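Local coordinates for cytochrome P450 CYP260B1 (Sorangium cellulosum, PDB 5HIW), which is a bacterial cytochrome P450, a haem-thiolate protein that holds protoporphyrin IX iron in a mainly helical fold, at residues A[78-83]-A[333-338]. Sequence-based numbering, arbitrary orientation. Where two conformers were deposited one is given.
With HEM (protoporphyrin IX containing Fe), chain B.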
# COMPACT_ATOMS: atom_id res chain seq x y z
N GLU A 78 -21.25 -11.81 -6.56
CA GLU A 78 -21.21 -11.70 -7.98
C GLU A 78 -20.84 -10.30 -8.39
O GLU A 78 -20.22 -10.04 -9.43
CB GLU A 78 -22.62 -11.98 -8.52
CG GLU A 78 -22.62 -12.46 -9.94
CD GLU A 78 -21.88 -13.76 -10.02
OE1 GLU A 78 -22.46 -14.78 -9.56
OE2 GLU A 78 -20.70 -13.74 -10.46
N ALA A 79 -21.31 -9.37 -7.56
CA ALA A 79 -20.97 -7.97 -7.74
C ALA A 79 -19.43 -7.84 -7.77
O ALA A 79 -18.89 -7.20 -8.65
CB ALA A 79 -21.55 -7.15 -6.60
N HIS A 80 -18.76 -8.49 -6.84
CA HIS A 80 -17.31 -8.30 -6.76
C HIS A 80 -16.67 -8.98 -7.93
O HIS A 80 -15.77 -8.46 -8.56
CB HIS A 80 -16.74 -8.81 -5.46
CG HIS A 80 -15.25 -8.67 -5.37
ND1 HIS A 80 -14.39 -9.68 -5.73
CD2 HIS A 80 -14.48 -7.61 -5.01
CE1 HIS A 80 -13.14 -9.26 -5.59
NE2 HIS A 80 -13.16 -8.01 -5.18
N THR A 81 -17.15 -10.17 -8.28
CA THR A 81 -16.52 -10.88 -9.37
C THR A 81 -16.50 -10.11 -10.67
O THR A 81 -15.46 -10.12 -11.36
CB THR A 81 -17.15 -12.29 -9.58
OG1 THR A 81 -17.12 -12.97 -8.32
CG2 THR A 81 -16.34 -13.08 -10.64
N ARG A 82 -17.62 -9.47 -10.99
CA ARG A 82 -17.82 -8.71 -12.22
C ARG A 82 -16.91 -7.45 -12.26
O ARG A 82 -16.20 -7.19 -13.24
CB ARG A 82 -19.34 -8.34 -12.34
CG ARG A 82 -19.75 -7.59 -13.61
CD ARG A 82 -21.25 -7.25 -13.75
NE ARG A 82 -22.11 -8.44 -13.84
CZ ARG A 82 -22.24 -9.19 -14.93
NH1 ARG A 82 -21.55 -8.92 -16.04
NH2 ARG A 82 -23.01 -10.26 -14.90
N MET A 83 -16.88 -6.71 -11.16
CA MET A 83 -16.11 -5.46 -11.08
C MET A 83 -14.63 -5.82 -11.01
O MET A 83 -13.82 -5.22 -11.65
CB MET A 83 -16.52 -4.62 -9.89
CG MET A 83 -17.93 -4.07 -10.04
SD MET A 83 -18.18 -3.18 -11.58
CE MET A 83 -16.70 -2.15 -11.60
N GLY A 333 -5.12 -11.20 1.08
CA GLY A 333 -5.35 -12.61 0.71
C GLY A 333 -6.82 -12.88 0.47
O GLY A 333 -7.64 -12.20 0.96
N GLY A 334 -7.14 -13.77 -0.44
CA GLY A 334 -8.52 -14.10 -0.69
C GLY A 334 -9.14 -13.21 -1.72
O GLY A 334 -8.47 -12.67 -2.56
N LEU A 335 -10.43 -13.05 -1.59
CA LEU A 335 -11.27 -12.29 -2.55
C LEU A 335 -10.73 -10.90 -2.89
O LEU A 335 -10.68 -10.41 -4.04
CB LEU A 335 -12.64 -12.11 -1.82
CG LEU A 335 -13.81 -11.40 -2.49
CD1 LEU A 335 -14.07 -12.19 -3.77
CD2 LEU A 335 -15.13 -11.29 -1.67
N HIS A 336 -10.36 -10.20 -1.83
CA HIS A 336 -9.94 -8.81 -1.95
C HIS A 336 -8.44 -8.62 -2.06
O HIS A 336 -7.99 -7.47 -1.96
CB HIS A 336 -10.52 -8.02 -0.78
CG HIS A 336 -12.02 -7.97 -0.78
ND1 HIS A 336 -12.73 -7.22 -1.69
CD2 HIS A 336 -12.93 -8.61 -0.01
CE1 HIS A 336 -14.03 -7.40 -1.47
NE2 HIS A 336 -14.19 -8.18 -0.43
N TYR A 337 -7.66 -9.65 -2.39
CA TYR A 337 -6.22 -9.52 -2.58
C TYR A 337 -5.94 -8.34 -3.48
O TYR A 337 -6.62 -8.12 -4.48
CB TYR A 337 -5.58 -10.81 -3.21
CG TYR A 337 -4.09 -10.75 -3.45
CD1 TYR A 337 -3.56 -10.24 -4.67
CD2 TYR A 337 -3.20 -11.23 -2.53
CE1 TYR A 337 -2.20 -10.26 -4.93
CE2 TYR A 337 -1.83 -11.21 -2.80
CZ TYR A 337 -1.36 -10.74 -3.97
OH TYR A 337 0.02 -10.69 -4.20
N CYS A 338 -4.99 -7.50 -3.10
CA CYS A 338 -4.74 -6.24 -3.83
C CYS A 338 -4.66 -6.34 -5.34
O CYS A 338 -3.78 -6.98 -5.88
CB CYS A 338 -3.45 -5.57 -3.34
SG CYS A 338 -3.09 -3.97 -4.07
CHA HEM B . -6.70 -4.05 -1.85
CHB HEM B . -2.31 -3.25 0.06
CHC HEM B . -1.03 -0.82 -3.87
CHD HEM B . -5.63 -0.82 -5.23
C1A HEM B . -5.62 -4.11 -1.02
C2A HEM B . -5.55 -4.82 0.21
C3A HEM B . -4.30 -4.63 0.73
C4A HEM B . -3.63 -3.70 -0.12
CMA HEM B . -3.78 -5.20 2.07
CAA HEM B . -6.62 -5.76 0.76
CBA HEM B . -7.72 -4.95 1.46
CGA HEM B . -8.65 -5.80 2.24
O1A HEM B . -8.67 -7.06 2.06
O2A HEM B . -9.27 -5.30 3.21
C1B HEM B . -1.60 -2.49 -0.79
C2B HEM B . -0.21 -2.21 -0.60
C3B HEM B . 0.15 -1.52 -1.74
C4B HEM B . -1.03 -1.37 -2.59
CMB HEM B . 0.72 -2.50 0.59
CAB HEM B . 1.49 -1.00 -1.91
CBB HEM B . 1.94 -0.11 -2.73
C1C HEM B . -2.19 -0.60 -4.61
C2C HEM B . -2.18 0.09 -5.87
C3C HEM B . -3.49 0.09 -6.24
C4C HEM B . -4.28 -0.53 -5.22
CMC HEM B . -0.89 0.61 -6.46
CAC HEM B . -4.08 0.64 -7.47
CBC HEM B . -3.38 0.69 -8.59
C1D HEM B . -6.26 -1.72 -4.38
C2D HEM B . -7.69 -2.04 -4.59
C3D HEM B . -8.01 -2.93 -3.66
C4D HEM B . -6.76 -3.17 -2.91
CMD HEM B . -8.65 -1.41 -5.59
CAD HEM B . -9.34 -3.66 -3.45
CBD HEM B . -9.28 -4.97 -4.21
CGD HEM B . -10.58 -5.78 -4.10
O1D HEM B . -11.42 -5.61 -3.17
O2D HEM B . -10.85 -6.68 -4.97
NA HEM B . -4.39 -3.44 -1.21
NB HEM B . -1.99 -2.09 -2.02
NC HEM B . -3.40 -1.01 -4.26
ND HEM B . -5.74 -2.42 -3.34
FE HEM B . -3.90 -2.29 -2.72
O HOH W 1 -4.53 -0.46 -1.48
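His-80 of the helical segment 78-83 meets Leu-335 and His-336 of the irregular loop 333-338. The two backbones stay well apart, with 8.4 Å between the CA atoms of His-80 and Leu-335. CB of His-80 points at the loop, and CG anti to the backbone N (chi1 178°) carries the ring further across. Leu-335 lays its CG over one face of this ring, a CH-pi contact 4.0 Å from the centroid. Its CD1 comes to 3.2 Å from ND1 of His-80, and Leu-335 O lies 3.1 Å from His-80 CE1. The rings of His-80 and His-336 are inclined to each other, planes at 70°, and approach through CD2 of His-80 and CE1 of His-336 at 3.6 Å. One haem propionate joins them. NE2 of His-80 donates to HEM O2D at 2.7 Å, and ND1 of His-336 donates to HEM O1D at 2.5 Å, both nearly straight. Each carboxylate oxygen thus has its own histidine, which probably limits rotation of the group and helps to stabilise its charge. Two residues after His-336, Cys-338 SG binds the iron at 2.3 Å, the proximal thiolate ligand of the P450 fold. A water holds the other axial site. Arg-84 NH1, one turn along from His-80, hydrogen-bonds to both the haem and Tyr-337 O. The contact ties helix 77-90 to the cysteine-ligand loop, between strand 298-302 and helix 341-358.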